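Homoserine O-acetyltransferase (Bacillus anthracis str. 'Ames Ancestor', PDB 3I1I) probably transfers the acetyl group of acetyl-CoA to the hydroxyl of L-homoserine, an early step towards methionine, using an alpha/beta hydrolase fold. Local coordinates at residues F12-Y17 with I25-G30; N21-P26 with A121-V126; A161-V166 with H290-G295. All blocks are in the same frame, centred on the assembly; numbering follows the deposited sequence.

How the interactions relate
Interactions 1 and 2 share I25 and P26 and lie about 12 Å apart between centres; the centre of interaction 3 is about 22 Å and about 20 Å from theirs, and it touches neither. Interaction 1 ties strand 10-18 to strand 24-34 at the margin of the main sheet and works chiefly through backbone hydrogen bonds. At the start of strand 24-34, interaction 2 swaps this ladder for side-chain chemistry, with an arginine holding a loop by a hydrogen bond to its backbone, a salt bridge and packing on a proline. Both are partly buried. Interaction 3 is fully buried, joining helix 156-167 to the loop after helix 277-289 through aliphatic packing and water bridges. Interactions 2 and 3 both also touch the third subunit.

Interaction 1. Residues F12-Y17 with I25-G30; sequences FILKEY and IPVQMG
F12-L14 runs antiparallel to I25-G30 (168° between the strand axes), the two strands forming a beta hairpin at the margin of the alpha/beta hydrolase sheet. F12 with M29, L14 with V27 and Y17 with I25 are hydrogen-bonded pairs, each closed by two backbone bonds; I13 and Q28 make a non-hydrogen-bonded pair between the first two. The register slips by one between L14 and Y17, a beta bulge where the chain turns a corner at K15. V27 is the most heavily covered residue: its CG2 lies 3.7 Å from L14 CB and equally 3.7 Å from Y17 CB, so one methyl spans the bulge. Y17, with CG anti to the backbone N (chi1 168°), sends its ring off towards helix 129-142, where its hydroxyl bonds to D131. On the other face I13 CG1 meets Q28 CB at 4.1 Å, while the Q28 amide reaches on to the carbonyl of T106. K15 leaves the hairpin and bonds through NZ to the carbonyl of E307 of the second subunit. At the bulge, the E16 side chain bends at chi2 (-56°) and lies alongside the P26 ring, its OE1 3.5 Å from P26 CD.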
ATOM      1  N   PHE A  12     -29.904  19.931  -0.278  1.00 31.23           N
ATOM      2  CA  PHE A  12     -29.571  21.288   0.115  1.00 30.34           C
ATOM      3  C   PHE A  12     -28.524  21.836  -0.839  1.00 30.50           C
ATOM      4  O   PHE A  12     -27.560  21.146  -1.172  1.00 31.02           O
ATOM      5  CB  PHE A  12     -29.034  21.297   1.536  1.00 30.03           C
ATOM      6  CG  PHE A  12     -28.596  22.662   2.021  1.00 28.53           C
ATOM      7  CD1 PHE A  12     -29.526  23.676   2.205  1.00 28.21           C
ATOM      8  CD2 PHE A  12     -27.258  22.928   2.300  1.00 26.74           C
ATOM      9  CE1 PHE A  12     -29.137  24.931   2.655  1.00 26.84           C
ATOM     10  CE2 PHE A  12     -26.854  24.163   2.786  1.00 25.89           C
ATOM     11  CZ  PHE A  12     -27.810  25.182   2.959  1.00 27.46           C
ATOM     12  N   ILE A  13     -28.719  23.072  -1.281  1.00 30.56           N
ATOM     13  CA  ILE A  13     -27.852  23.739  -2.256  1.00 30.30           C
ATOM     14  C   ILE A  13     -27.297  25.021  -1.693  1.00 30.26           C
ATOM     15  O   ILE A  13     -27.972  25.704  -0.937  1.00 29.58           O
ATOM     16  CB  ILE A  13     -28.671  24.107  -3.511  1.00 31.29           C
ATOM     17  CG1 ILE A  13     -28.603  22.964  -4.520  1.00 32.99           C
ATOM     18  CG2 ILE A  13     -28.239  25.449  -4.147  1.00 29.24           C
ATOM     19  CD1 ILE A  13     -29.884  22.192  -4.593  1.00 33.46           C
ATOM     20  N   LEU A  14     -26.052  25.324  -2.041  1.00 30.66           N
ATOM     21  CA  LEU A  14     -25.492  26.661  -1.858  1.00 30.94           C
ATOM     22  C   LEU A  14     -24.981  27.131  -3.214  1.00 31.11           C
ATOM     23  O   LEU A  14     -24.317  26.404  -3.942  1.00 30.72           O
ATOM     24  CB  LEU A  14     -24.395  26.680  -0.822  1.00 30.72           C
ATOM     25  CG  LEU A  14     -24.830  26.370   0.621  1.00 32.24           C
ATOM     26  CD1 LEU A  14     -23.604  25.983   1.467  1.00 31.07           C
ATOM     27  CD2 LEU A  14     -25.578  27.550   1.295  1.00 28.96           C
ATOM     28  N   LYS A  15     -25.370  28.343  -3.570  1.00 31.57           N
ATOM     29  CA  LYS A  15     -25.060  28.892  -4.869  1.00 31.52           C
ATOM     30  C   LYS A  15     -23.574  29.187  -4.932  1.00 31.02           C
ATOM     31  O   LYS A  15     -22.957  29.054  -5.984  1.00 30.12           O
ATOM     32  CB  LYS A  15     -25.864  30.166  -5.120  1.00 31.69           C
ATOM     33  CG  LYS A  15     -27.315  29.936  -5.496  1.00 33.01           C
ATOM     34  CD  LYS A  15     -28.023  31.255  -5.642  1.00 34.21           C
ATOM     35  CE  LYS A  15     -29.403  31.137  -6.266  1.00 36.57           C
ATOM     36  NZ  LYS A  15     -30.215  32.340  -5.858  1.00 37.98           N
ATOM     37  N   GLU A  16     -23.034  29.622  -3.804  1.00 30.90           N
ATOM     38  CA  GLU A  16     -21.613  29.765  -3.640  1.00 31.76           C
ATOM     39  C   GLU A  16     -21.226  29.369  -2.224  1.00 31.65           C
ATOM     40  O   GLU A  16     -21.799  29.884  -1.258  1.00 32.33           O
ATOM     41  CB  GLU A  16     -21.176  31.221  -3.874  1.00 32.60           C
ATOM     42  CG  GLU A  16     -21.363  31.774  -5.298  1.00 33.57           C
ATOM     43  CD  GLU A  16     -20.679  30.943  -6.398  1.00 35.42           C
ATOM     44  OE1 GLU A  16     -19.746  30.155  -6.117  1.00 32.66           O
ATOM     45  OE2 GLU A  16     -21.104  31.093  -7.564  1.00 37.33           O
ATOM     46  N   TYR A  17     -20.255  28.466  -2.101  1.00 30.86           N
ATOM     47  CA  TYR A  17     -19.647  28.170  -0.826  1.00 29.90           C
ATOM     48  C   TYR A  17     -18.121  28.440  -0.890  1.00 30.11           C
ATOM     49  O   TYR A  17     -17.436  28.045  -1.828  1.00 29.98           O
ATOM     50  CB  TYR A  17     -19.959  26.728  -0.394  1.00 29.83           C
ATOM     51  CG  TYR A  17     -19.116  26.313   0.777  1.00 29.57           C
ATOM     52  CD1 TYR A  17     -19.346  26.846   2.031  1.00 28.50           C
ATOM     53  CD2 TYR A  17     -18.031  25.467   0.609  1.00 29.15           C
ATOM     54  CE1 TYR A  17     -18.552  26.508   3.103  1.00 31.91           C
ATOM     55  CE2 TYR A  17     -17.214  25.129   1.673  1.00 30.81           C
ATOM     56  CZ  TYR A  17     -17.476  25.647   2.921  1.00 31.18           C
ATOM     57  OH  TYR A  17     -16.657  25.353   3.984  1.00 29.51           O
ATOM     58  N   ILE A  25     -17.053  27.845  -4.917  1.00 27.55           N
ATOM     59  CA  ILE A  25     -17.794  27.180  -5.974  1.00 26.84           C
ATOM     60  C   ILE A  25     -19.204  26.891  -5.451  1.00 26.97           C
ATOM     61  O   ILE A  25     -19.430  26.931  -4.246  1.00 26.89           O
ATOM     62  CB  ILE A  25     -17.086  25.849  -6.443  1.00 27.10           C
ATOM     63  CG1 ILE A  25     -16.889  24.876  -5.263  1.00 26.87           C
ATOM     64  CG2 ILE A  25     -15.751  26.140  -7.094  1.00 23.95           C
ATOM     65  CD1 ILE A  25     -16.729  23.400  -5.654  1.00 25.15           C
ATOM     66  N   PRO A  26     -20.168  26.668  -6.351  1.00 26.81           N
ATOM     67  CA  PRO A  26     -21.457  26.109  -5.926  1.00 26.25           C
ATOM     68  C   PRO A  26     -21.319  24.663  -5.404  1.00 26.11           C
ATOM     69  O   PRO A  26     -20.568  23.855  -5.965  1.00 24.44           O
ATOM     70  CB  PRO A  26     -22.319  26.118  -7.220  1.00 25.87           C
ATOM     71  CG  PRO A  26     -21.621  27.017  -8.178  1.00 26.27           C
ATOM     72  CD  PRO A  26     -20.166  27.066  -7.777  1.00 27.15           C
ATOM     73  N   VAL A  27     -22.093  24.348  -4.375  1.00 26.00           N
ATOM     74  CA  VAL A  27     -22.111  23.011  -3.795  1.00 26.24           C
ATOM     75  C   VAL A  27     -23.549  22.565  -3.524  1.00 26.98           C
ATOM     76  O   VAL A  27     -24.434  23.394  -3.337  1.00 27.45           O
ATOM     77  CB  VAL A  27     -21.331  22.992  -2.449  1.00 26.09           C
ATOM     78  CG1 VAL A  27     -19.849  23.414  -2.655  1.00 25.01           C
ATOM     79  CG2 VAL A  27     -21.989  23.889  -1.482  1.00 23.61           C
ATOM     80  N   GLN A  28     -23.758  21.255  -3.496  1.00 27.04           N
ATOM     81  CA  GLN A  28     -25.012  20.648  -3.059  1.00 27.18           C
ATOM     82  C   GLN A  28     -24.671  19.531  -2.079  1.00 27.05           C
ATOM     83  O   GLN A  28     -23.554  19.044  -2.046  1.00 26.51           O
ATOM     84  CB  GLN A  28     -25.774  20.055  -4.231  1.00 27.33           C
ATOM     85  CG  GLN A  28     -24.905  19.107  -5.072  1.00 30.16           C
ATOM     86  CD  GLN A  28     -25.641  18.404  -6.205  1.00 31.22           C
ATOM     87  OE1 GLN A  28     -26.726  18.809  -6.602  1.00 32.17           O
ATOM     88  NE2 GLN A  28     -25.046  17.310  -6.707  1.00 29.98           N
HETATM   89  N   MSE A  29     -25.674  19.103  -1.326  1.00 26.86           N
HETATM   90  CA  MSE A  29     -25.500  18.178  -0.248  1.00 26.12           C
HETATM   91  C   MSE A  29     -26.800  17.432  -0.002  1.00 25.00           C
HETATM   92  O   MSE A  29     -27.800  18.026   0.366  1.00 24.32           O
HETATM   93  CB  MSE A  29     -25.097  18.949   1.001  1.00 26.55           C
HETATM   94  CG  MSE A  29     -24.635  18.069   2.158  1.00 28.54           C
HETATM   95 SE   MSE A  29     -24.303  19.161   3.746  0.65 32.23          SE
HETATM   96  CE  MSE A  29     -22.575  18.560   4.196  1.00 37.69           C
ATOM     97  N   GLY A  30     -26.791  16.121  -0.168  1.00 23.88           N
ATOM     98  CA  GLY A  30     -27.987  15.355   0.141  1.00 23.91           C
ATOM     99  C   GLY A  30     -28.164  15.246   1.629  1.00 23.12           C
ATOM    100  O   GLY A  30     -27.213  15.365   2.353  1.00 23.71           O
TER

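Interaction 2. Residues N21-P26 with A121-V126; sequences NGRTIP and AMDFPV
R23 grips the 121-126 loop at D123 with two different nitrogens. NH1 donates to the backbone carbonyl, D123 O, at 2.9 Å; the bond is nearly straight (169° at the hydrogen) and the oxygen sits at the guanidinium edge, within its plane. NH2 makes a salt bridge to D123 OD2 at 3.0 Å, weak as a hydrogen bond because the N-H points well off the oxygen; the guanidinium and carboxylate planes are 36° apart. The aliphatic part of R23 works too: CG rests 3.8 Å from P125 CB, the arginine chain crossing the proline at about a right angle. The bend of R23 at chi2 (78°) lets one side chain pack on the proline and still reach back to D123. Beyond P125, I25 CD1 touches the ring of F124 at CE1, 3.7 Å away, and P125 CD lies over one face of that same ring, towards its rim.

N21 fixes the backbone from which R23 springs. Its OD1 accepts the backbone N of R23 at 3.1 Å, in the carbonyl plane, an Asx turn that shapes the loop leading into strand 24-34. A water joins this turn to the other segment, accepting from N21 N and donating to V126 O. Further out, the hydroxyl of Y282 on helix 277-289 bonds to the carbonyl of F124, and K253 of the third subunit packs on V126.

One guanidinium thus holds the same residue twice, by a straight in-plane bond to its carbonyl and by a weaker charged one to its exposed carboxylate, where solvent would probably screen the charge.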
ATOM      1  N   ASN A  21      -9.737  26.735   2.182  1.00 31.15           N
ATOM      2  CA  ASN A  21      -8.576  27.203   1.402  1.00 30.93           C
ATOM      3  C   ASN A  21      -8.884  28.376   0.488  1.00 30.86           C
ATOM      4  O   ASN A  21      -8.035  28.801  -0.287  1.00 30.83           O
ATOM      5  CB  ASN A  21      -7.910  26.074   0.598  1.00 30.71           C
ATOM      6  CG  ASN A  21      -8.830  25.463  -0.436  1.00 31.54           C
ATOM      7  OD1 ASN A  21      -9.741  26.109  -0.944  1.00 29.79           O
ATOM      8  ND2 ASN A  21      -8.584  24.186  -0.756  1.00 33.31           N
ATOM      9  N   GLY A  22     -10.102  28.892   0.552  1.00 30.99           N
ATOM     10  CA  GLY A  22     -10.416  30.109  -0.148  1.00 30.14           C
ATOM     11  C   GLY A  22     -11.063  29.909  -1.479  1.00 30.19           C
ATOM     12  O   GLY A  22     -11.493  30.877  -2.071  1.00 31.05           O
ATOM     13  N   ARG A  23     -11.144  28.689  -1.985  1.00 29.71           N
ATOM     14  CA  ARG A  23     -11.818  28.468  -3.263  1.00 29.94           C
ATOM     15  C   ARG A  23     -13.360  28.637  -3.098  1.00 30.24           C
ATOM     16  O   ARG A  23     -13.923  28.204  -2.084  1.00 30.45           O
ATOM     17  CB  ARG A  23     -11.475  27.077  -3.772  1.00 30.44           C
ATOM     18  CG  ARG A  23     -12.077  26.717  -5.115  1.00 30.72           C
ATOM     19  CD  ARG A  23     -11.317  27.341  -6.256  1.00 31.94           C
ATOM     20  NE  ARG A  23     -11.858  26.827  -7.512  1.00 33.28           N
ATOM     21  CZ  ARG A  23     -11.553  25.651  -8.055  1.00 33.52           C
ATOM     22  NH1 ARG A  23     -10.660  24.837  -7.485  1.00 31.39           N
ATOM     23  NH2 ARG A  23     -12.152  25.288  -9.181  1.00 35.78           N
ATOM     24  N   THR A  24     -14.027  29.284  -4.070  1.00 29.48           N
ATOM     25  CA  THR A  24     -15.474  29.476  -4.001  1.00 28.98           C
ATOM     26  C   THR A  24     -16.159  28.802  -5.182  1.00 28.87           C
ATOM     27  O   THR A  24     -15.845  29.113  -6.320  1.00 30.19           O
ATOM     28  CB  THR A  24     -15.862  30.989  -3.888  1.00 29.17           C
ATOM     29  OG1 THR A  24     -15.279  31.540  -2.691  1.00 29.91           O
ATOM     30  CG2 THR A  24     -17.381  31.176  -3.820  1.00 26.42           C
ATOM     31  N   ILE A  25     -17.053  27.845  -4.917  1.00 27.55           N
ATOM     32  CA  ILE A  25     -17.794  27.180  -5.974  1.00 26.84           C
ATOM     33  C   ILE A  25     -19.204  26.891  -5.451  1.00 26.97           C
ATOM     34  O   ILE A  25     -19.430  26.931  -4.246  1.00 26.89           O
ATOM     35  CB  ILE A  25     -17.086  25.849  -6.443  1.00 27.10           C
ATOM     36  CG1 ILE A  25     -16.889  24.876  -5.263  1.00 26.87           C
ATOM     37  CG2 ILE A  25     -15.751  26.140  -7.094  1.00 23.95           C
ATOM     38  CD1 ILE A  25     -16.729  23.400  -5.654  1.00 25.15           C
ATOM     39  N   PRO A  26     -20.168  26.668  -6.351  1.00 26.81           N
ATOM     40  CA  PRO A  26     -21.457  26.109  -5.926  1.00 26.25           C
ATOM     41  C   PRO A  26     -21.319  24.663  -5.404  1.00 26.11           C
ATOM     42  O   PRO A  26     -20.568  23.855  -5.965  1.00 24.44           O
ATOM     43  CB  PRO A  26     -22.319  26.118  -7.220  1.00 25.87           C
ATOM     44  CG  PRO A  26     -21.621  27.017  -8.178  1.00 26.27           C
ATOM     45  CD  PRO A  26     -20.166  27.066  -7.777  1.00 27.15           C
ATOM     46  N   ALA A 121     -12.605  17.235 -11.951  1.00 30.80           N
ATOM     47  CA  ALA A 121     -11.470  16.338 -11.866  1.00 30.39           C
ATOM     48  C   ALA A 121     -10.487  16.854 -10.802  1.00 29.43           C
ATOM     49  O   ALA A 121     -10.921  17.309  -9.742  1.00 29.83           O
ATOM     50  CB  ALA A 121     -10.820  16.166 -13.253  1.00 29.02           C
HETATM   51  N   MSE A 122      -9.186  16.825 -11.081  1.00 29.01           N
HETATM   52  CA  MSE A 122      -8.175  17.310 -10.127  1.00 29.00           C
HETATM   53  C   MSE A 122      -8.149  18.828  -9.953  1.00 28.86           C
HETATM   54  O   MSE A 122      -7.411  19.347  -9.086  1.00 29.10           O
HETATM   55  CB  MSE A 122      -6.778  16.791 -10.478  1.00 28.92           C
HETATM   56  CG  MSE A 122      -6.673  15.275 -10.472  1.00 30.16           C
HETATM   57 SE   MSE A 122      -7.411  14.409  -8.852  0.65 33.75          SE
HETATM   58  CE  MSE A 122      -6.298  15.302  -7.526  1.00 27.20           C
ATOM     59  N   ASP A 123      -8.971  19.550 -10.714  1.00 28.24           N
ATOM     60  CA  ASP A 123      -9.214  20.949 -10.391  1.00 27.84           C
ATOM     61  C   ASP A 123     -10.173  21.116  -9.196  1.00 27.04           C
ATOM     62  O   ASP A 123     -10.377  22.237  -8.725  1.00 25.62           O
ATOM     63  CB  ASP A 123      -9.726  21.726 -11.612  1.00 28.28           C
ATOM     64  CG  ASP A 123      -9.876  23.233 -11.332  1.00 30.21           C
ATOM     65  OD1 ASP A 123      -8.906  23.847 -10.844  1.00 28.73           O
ATOM     66  OD2 ASP A 123     -10.980  23.787 -11.554  1.00 34.44           O
ATOM     67  N   PHE A 124     -10.754  20.030  -8.677  1.00 26.58           N
ATOM     68  CA  PHE A 124     -11.589  20.191  -7.484  1.00 26.06           C
ATOM     69  C   PHE A 124     -10.766  20.678  -6.294  1.00 25.69           C
ATOM     70  O   PHE A 124      -9.623  20.284  -6.126  1.00 25.39           O
ATOM     71  CB  PHE A 124     -12.337  18.913  -7.120  1.00 26.46           C
ATOM     72  CG  PHE A 124     -13.483  19.154  -6.185  1.00 26.48           C
ATOM     73  CD1 PHE A 124     -14.698  19.609  -6.677  1.00 27.28           C
ATOM     74  CD2 PHE A 124     -13.329  18.987  -4.823  1.00 25.28           C
ATOM     75  CE1 PHE A 124     -15.759  19.867  -5.836  1.00 27.88           C
ATOM     76  CE2 PHE A 124     -14.383  19.238  -3.963  1.00 25.97           C
ATOM     77  CZ  PHE A 124     -15.603  19.692  -4.464  1.00 27.63           C
ATOM     78  N   PRO A 125     -11.338  21.559  -5.465  1.00 25.67           N
ATOM     79  CA  PRO A 125     -10.519  22.047  -4.364  1.00 25.65           C
ATOM     80  C   PRO A 125     -10.362  21.027  -3.256  1.00 25.33           C
ATOM     81  O   PRO A 125     -11.240  20.210  -3.037  1.00 24.89           O
ATOM     82  CB  PRO A 125     -11.307  23.241  -3.825  1.00 25.80           C
ATOM     83  CG  PRO A 125     -12.706  22.994  -4.232  1.00 26.30           C
ATOM     84  CD  PRO A 125     -12.638  22.246  -5.537  1.00 25.98           C
ATOM     85  N   VAL A 126      -9.243  21.110  -2.560  1.00 24.72           N
ATOM     86  CA  VAL A 126      -9.034  20.343  -1.368  1.00 24.05           C
ATOM     87  C   VAL A 126     -10.060  20.759  -0.337  1.00 24.90           C
ATOM     88  O   VAL A 126     -10.270  21.999  -0.107  1.00 25.68           O
ATOM     89  CB  VAL A 126      -7.629  20.579  -0.819  1.00 24.20           C
ATOM     90  CG1 VAL A 126      -7.483  19.914   0.547  1.00 21.22           C
ATOM     91  CG2 VAL A 126      -6.573  20.078  -1.860  1.00 22.47           C
TER
HETATM   92  O   HOH W   1     -10.648  23.635   1.920  1.00 27.75           O

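Interaction 3. Residues A161-V166 with H290-G295; sequences AQQWAV and HDIAHG
I292 reaches from its loop to helix 156-167 and packs against Q162, Q163 and V166. Its CB points toward the helix, and the two branches part there. CG2 meets Q162 CB at 4.0 Å and lies 4.2 Å from Q163 CD. The other branch starts at CG1, placed between the backbone N and the carbonyl carbon (chi1 69°), and extends to CD1, which touches V166 CG2 at 4.0 Å, the two side chains crossing obliquely. L299 and L303 of helix 299-304 also pack on I292.

Polar groups flank this aliphatic centre, and water carries their links. Q163 bends at chi2 (-72°), which brings its amide round to the loop, and NE2 donates to two waters. One, at 2.9 Å from NE2, is also hydrogen-bonded to H290 ND1 and lies in the plane of the imidazole at its edge; the other lies within hydrogen-bonding distance of D291 O, which competes with other acceptors for its protons. The amide nitrogen is thus linked to the loop by hydrogen bonds through water, none of them direct. Q162 NE2 and H290 NE2 stand 4.0 Å apart, their amide and ring planes 54° from each other. They are not bonded together but converge on a common acceptor, the carbonyl of N181, while Q162 NE2 also bonds to the carbonyl of G158 one helical turn back.

The loop contains a type I beta turn from D291 to H294, closed by H294 N to D291 O at 2.9 Å. D291 OD2 bonds to the hydroxyl of S245 of the third subunit. In the alpha/beta hydrolase fold, the helix met here is the one that follows the nucleophile elbow, which the GxSxG pattern at G153, S155 and G157 probably forms.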
ATOM      1  N   ALA A 161     -17.807  15.727  13.659  1.00 18.56           N
ATOM      2  CA  ALA A 161     -18.464  16.090  14.921  1.00 18.80           C
ATOM      3  C   ALA A 161     -17.505  16.895  15.781  1.00 19.28           C
ATOM      4  O   ALA A 161     -17.919  17.789  16.525  1.00 18.90           O
ATOM      5  CB  ALA A 161     -18.945  14.866  15.664  1.00 17.64           C
ATOM      6  N   GLN A 162     -16.217  16.566  15.704  1.00 19.36           N
ATOM      7  CA  GLN A 162     -15.277  17.265  16.548  1.00 19.56           C
ATOM      8  C   GLN A 162     -15.101  18.688  16.038  1.00 18.56           C
ATOM      9  O   GLN A 162     -14.946  19.600  16.824  1.00 17.06           O
ATOM     10  CB  GLN A 162     -13.936  16.544  16.617  1.00 19.75           C
ATOM     11  CG  GLN A 162     -13.930  15.352  17.534  1.00 22.44           C
ATOM     12  CD  GLN A 162     -12.673  14.503  17.338  1.00 24.70           C
ATOM     13  OE1 GLN A 162     -11.739  14.601  18.114  1.00 23.92           O
ATOM     14  NE2 GLN A 162     -12.649  13.692  16.276  1.00 25.87           N
ATOM     15  N   GLN A 163     -15.131  18.864  14.729  1.00 18.44           N
ATOM     16  CA  GLN A 163     -15.013  20.200  14.141  1.00 19.37           C
ATOM     17  C   GLN A 163     -16.215  21.085  14.537  1.00 19.63           C
ATOM     18  O   GLN A 163     -16.051  22.250  14.885  1.00 20.30           O
ATOM     19  CB  GLN A 163     -14.843  20.093  12.629  1.00 19.78           C
ATOM     20  CG  GLN A 163     -13.490  19.523  12.190  1.00 20.26           C
ATOM     21  CD  GLN A 163     -12.344  20.508  12.413  1.00 23.57           C
ATOM     22  OE1 GLN A 163     -12.467  21.463  13.187  1.00 24.11           O
ATOM     23  NE2 GLN A 163     -11.221  20.283  11.726  1.00 23.98           N
ATOM     24  N   TRP A 164     -17.398  20.503  14.599  1.00 19.85           N
ATOM     25  CA  TRP A 164     -18.560  21.188  15.181  1.00 20.60           C
ATOM     26  C   TRP A 164     -18.341  21.665  16.624  1.00 20.35           C
ATOM     27  O   TRP A 164     -18.619  22.819  16.967  1.00 19.57           O
ATOM     28  CB  TRP A 164     -19.776  20.254  15.206  1.00 20.97           C
ATOM     29  CG  TRP A 164     -20.618  20.338  14.023  1.00 20.76           C
ATOM     30  CD1 TRP A 164     -20.512  19.591  12.919  1.00 19.72           C
ATOM     31  CD2 TRP A 164     -21.739  21.212  13.824  1.00 19.93           C
ATOM     32  NE1 TRP A 164     -21.491  19.925  12.037  1.00 21.50           N
ATOM     33  CE2 TRP A 164     -22.250  20.935  12.565  1.00 19.73           C
ATOM     34  CE3 TRP A 164     -22.337  22.206  14.586  1.00 19.19           C
ATOM     35  CZ2 TRP A 164     -23.351  21.596  12.044  1.00 21.69           C
ATOM     36  CZ3 TRP A 164     -23.441  22.863  14.067  1.00 19.83           C
ATOM     37  CH2 TRP A 164     -23.919  22.574  12.812  1.00 20.49           C
ATOM     38  N   ALA A 165     -17.872  20.753  17.469  1.00 19.98           N
ATOM     39  CA  ALA A 165     -17.649  21.069  18.873  1.00 19.87           C
ATOM     40  C   ALA A 165     -16.605  22.199  19.050  1.00 19.84           C
ATOM     41  O   ALA A 165     -16.766  23.098  19.889  1.00 20.06           O
ATOM     42  CB  ALA A 165     -17.237  19.822  19.640  1.00 19.10           C
ATOM     43  N   VAL A 166     -15.560  22.166  18.246  1.00 19.67           N
ATOM     44  CA  VAL A 166     -14.531  23.206  18.300  1.00 20.13           C
ATOM     45  C   VAL A 166     -15.061  24.539  17.722  1.00 21.09           C
ATOM     46  O   VAL A 166     -14.968  25.566  18.362  1.00 21.31           O
ATOM     47  CB  VAL A 166     -13.241  22.759  17.552  1.00 19.23           C
ATOM     48  CG1 VAL A 166     -12.288  23.921  17.354  1.00 17.93           C
ATOM     49  CG2 VAL A 166     -12.577  21.625  18.324  1.00 17.43           C
ATOM     50  N   HIS A 290      -6.800  15.775   8.661  1.00 20.50           N
ATOM     51  CA  HIS A 290      -7.614  15.998   9.840  1.00 20.12           C
ATOM     52  C   HIS A 290      -6.817  16.338  11.111  1.00 20.70           C
ATOM     53  O   HIS A 290      -6.038  15.537  11.616  1.00 20.42           O
ATOM     54  CB  HIS A 290      -8.541  14.820  10.136  1.00 20.55           C
ATOM     55  CG  HIS A 290      -9.259  14.946  11.442  1.00 18.97           C
ATOM     56  ND1 HIS A 290     -10.210  15.916  11.669  1.00 17.45           N
ATOM     57  CD2 HIS A 290      -9.125  14.266  12.609  1.00 19.08           C
ATOM     58  CE1 HIS A 290     -10.639  15.829  12.919  1.00 19.14           C
ATOM     59  NE2 HIS A 290     -10.004  14.827  13.511  1.00 20.64           N
ATOM     60  N   ASP A 291      -7.122  17.505  11.669  1.00 20.86           N
ATOM     61  CA  ASP A 291      -6.363  18.127  12.751  1.00 20.87           C
ATOM     62  C   ASP A 291      -7.163  19.275  13.329  1.00 20.55           C
ATOM     63  O   ASP A 291      -7.179  20.378  12.747  1.00 19.16           O
ATOM     64  CB  ASP A 291      -5.083  18.716  12.179  1.00 20.96           C
ATOM     65  CG  ASP A 291      -4.162  19.277  13.250  1.00 22.33           C
ATOM     66  OD1 ASP A 291      -4.501  19.129  14.448  1.00 23.13           O
ATOM     67  OD2 ASP A 291      -3.077  19.838  12.883  1.00 24.09           O
ATOM     68  N   ILE A 292      -7.868  19.023  14.432  1.00 20.84           N
ATOM     69  CA  ILE A 292      -8.659  20.068  15.050  1.00 20.99           C
ATOM     70  C   ILE A 292      -7.750  21.228  15.529  1.00 22.10           C
ATOM     71  O   ILE A 292      -8.192  22.382  15.570  1.00 22.59           O
ATOM     72  CB  ILE A 292      -9.619  19.549  16.182  1.00 21.26           C
ATOM     73  CG1 ILE A 292      -8.842  19.092  17.409  1.00 20.70           C
ATOM     74  CG2 ILE A 292     -10.578  18.472  15.652  1.00 19.76           C
ATOM     75  CD1 ILE A 292      -9.708  18.885  18.641  1.00 18.87           C
ATOM     76  N   ALA A 293      -6.472  20.951  15.828  1.00 22.74           N
ATOM     77  CA  ALA A 293      -5.508  22.033  16.162  1.00 23.25           C
ATOM     78  C   ALA A 293      -5.128  22.900  14.977  1.00 23.44           C
ATOM     79  O   ALA A 293      -4.550  23.956  15.156  1.00 23.07           O
ATOM     80  CB  ALA A 293      -4.224  21.465  16.821  1.00 22.48           C
ATOM     81  N   HIS A 294      -5.406  22.468  13.759  1.00 24.70           N
ATOM     82  CA  HIS A 294      -5.059  23.297  12.596  1.00 26.15           C
ATOM     83  C   HIS A 294      -5.800  24.627  12.668  1.00 27.71           C
ATOM     84  O   HIS A 294      -7.010  24.676  12.820  1.00 28.86           O
ATOM     85  CB  HIS A 294      -5.423  22.627  11.283  1.00 25.44           C
ATOM     86  CG  HIS A 294      -5.028  23.430  10.100  1.00 26.92           C
ATOM     87  ND1 HIS A 294      -3.715  23.784   9.858  1.00 28.89           N
ATOM     88  CD2 HIS A 294      -5.763  24.002   9.117  1.00 27.53           C
ATOM     89  CE1 HIS A 294      -3.659  24.511   8.755  1.00 28.69           C
ATOM     90  NE2 HIS A 294      -4.887  24.663   8.288  1.00 26.62           N
ATOM     91  N   GLY A 295      -5.093  25.719  12.543  1.00 29.78           N
ATOM     92  CA  GLY A 295      -5.734  27.008  12.812  1.00 31.28           C
ATOM     93  C   GLY A 295      -5.166  27.626  14.082  1.00 31.29           C
ATOM     94  O   GLY A 295      -4.857  28.795  14.101  1.00 33.91           O
TER
HETATM   95  O   HOH W   2     -10.775  17.976   9.986  1.00 29.02           O
HETATM   96  O   HOH W   3      -8.925  22.418  11.323  1.00 35.95           O